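Local coordinates for geranyltranstransferase (Thermotoga neapolitana, PDB 4WK5), which probably acts as a magnesium-dependent prenyltransferase that joins isoprenoid diphosphates into longer chains, at residues A82-L87 with S135-V140. Residues are numbered along the deposited sequence; the frame is centred on the assembly and turned at random.
Sequences AVAVEL and SQIAKV
A84 fits between Q136 and I137, and its methyl meets both. The backbones come close here, with the CA of A84 5.6 Å from the CA of Q136. A84 CB lies 3.6 Å from I137 CG1, and CD1 of the same isoleucine touches it equally closely. On its other contact, A84 CB sits 3.9 Å from Q136 CB.

Q136 can be followed outward. Its CB points at the partner helix and meets the A84 methyl. CG stands anti to its own carbonyl carbon (chi1 -72°) and passes L87, 4.3 Å from L87 CD1. A bend at chi2 (-54°) then turns the amide away from A84. At the tip, Q136 OE1 accepts a 2.7 Å hydrogen bond from K139 NZ. The ammonium lies in the carbonyl plane, on a lone pair, at a C=O...N angle of 115°. This bond holds the amide oxygen to its own segment. What Q136 offers helix 75-96 is its aliphatic part, CB and CG.

No hydrogen bond crosses between 82-87 and 135-140. Outside the pair, I137 also packs on L145, F146 and F149 of helix 143-166, and V83 and Q136 share L35 of helix 23-36. The contact joins helix 75-96 to the C-terminal part of helix 119-138, a buried helix-helix interface of the all-alpha isoprenoid synthase fold.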
# COMPACT_ATOMS: atom_id res chain seq x y z
N ALA A 82 6.59 13.14 8.34
CA ALA A 82 6.84 13.94 7.14
C ALA A 82 7.39 13.08 6.00
O ALA A 82 6.91 13.18 4.88
CB ALA A 82 7.80 15.10 7.45
N VAL A 83 8.38 12.24 6.29
CA VAL A 83 8.95 11.41 5.23
C VAL A 83 7.95 10.37 4.75
O VAL A 83 7.88 10.10 3.54
CB VAL A 83 10.26 10.74 5.69
CG1 VAL A 83 10.77 9.80 4.63
CG2 VAL A 83 11.29 11.82 5.98
N ALA A 84 7.14 9.82 5.65
CA ALA A 84 6.07 8.90 5.25
C ALA A 84 5.13 9.54 4.24
O ALA A 84 4.79 8.94 3.21
CB ALA A 84 5.28 8.41 6.45
N VAL A 85 4.72 10.78 4.51
CA VAL A 85 3.80 11.46 3.62
C VAL A 85 4.47 11.66 2.26
O VAL A 85 3.84 11.48 1.21
CB VAL A 85 3.36 12.82 4.22
CG1 VAL A 85 2.67 13.67 3.17
CG2 VAL A 85 2.42 12.57 5.42
N GLU A 86 5.75 11.98 2.26
CA GLU A 86 6.42 12.22 0.98
C GLU A 86 6.66 10.91 0.23
O GLU A 86 6.56 10.89 -1.01
CB GLU A 86 7.75 12.97 1.18
CG GLU A 86 8.44 13.40 -0.13
CD GLU A 86 7.66 14.41 -0.98
OE1 GLU A 86 6.64 14.97 -0.52
OE2 GLU A 86 8.06 14.63 -2.14
N LEU A 87 6.97 9.83 0.94
CA LEU A 87 7.09 8.52 0.28
C LEU A 87 5.77 8.12 -0.37
O LEU A 87 5.74 7.62 -1.50
CB LEU A 87 7.53 7.46 1.29
CG LEU A 87 8.99 7.57 1.75
CD1 LEU A 87 9.21 6.70 2.98
CD2 LEU A 87 9.95 7.17 0.64
N SER A 135 5.30 1.69 6.79
CA SER A 135 6.30 1.26 7.77
C SER A 135 6.77 2.43 8.63
O SER A 135 6.96 2.27 9.84
CB SER A 135 7.51 0.62 7.09
OG SER A 135 7.15 -0.59 6.46
N GLN A 136 6.97 3.58 8.01
CA GLN A 136 7.44 4.76 8.76
C GLN A 136 6.36 5.30 9.70
O GLN A 136 6.65 5.70 10.84
CB GLN A 136 7.91 5.87 7.81
CG GLN A 136 9.24 5.56 7.11
CD GLN A 136 10.36 5.20 8.09
OE1 GLN A 136 10.90 4.10 8.05
NE2 GLN A 136 10.67 6.11 9.00
N ILE A 137 5.11 5.33 9.24
CA ILE A 137 4.04 5.73 10.14
C ILE A 137 3.93 4.75 11.32
O ILE A 137 3.68 5.16 12.46
CB ILE A 137 2.68 5.79 9.42
CG1 ILE A 137 2.69 6.92 8.39
CG2 ILE A 137 1.56 6.05 10.41
CD1 ILE A 137 2.73 8.33 9.02
N ALA A 138 4.11 3.46 11.06
CA ALA A 138 3.99 2.46 12.12
C ALA A 138 5.04 2.69 13.22
O ALA A 138 4.78 2.39 14.39
CB ALA A 138 4.13 1.05 11.55
N LYS A 139 6.20 3.21 12.84
CA LYS A 139 7.27 3.52 13.81
C LYS A 139 6.89 4.54 14.87
O LYS A 139 7.52 4.60 15.93
CB LYS A 139 8.52 4.06 13.10
CG LYS A 139 9.29 3.08 12.25
CD LYS A 139 10.47 3.81 11.61
CE LYS A 139 11.36 2.87 10.80
NZ LYS A 139 12.51 3.55 10.14
N VAL A 140 5.89 5.37 14.58
CA VAL A 140 5.54 6.46 15.47
C VAL A 140 4.83 5.96 16.73
O VAL A 140 4.88 6.60 17.78
CB VAL A 140 4.67 7.50 14.74
CG1 VAL A 140 4.36 8.67 15.64
CG2 VAL A 140 5.38 7.98 13.49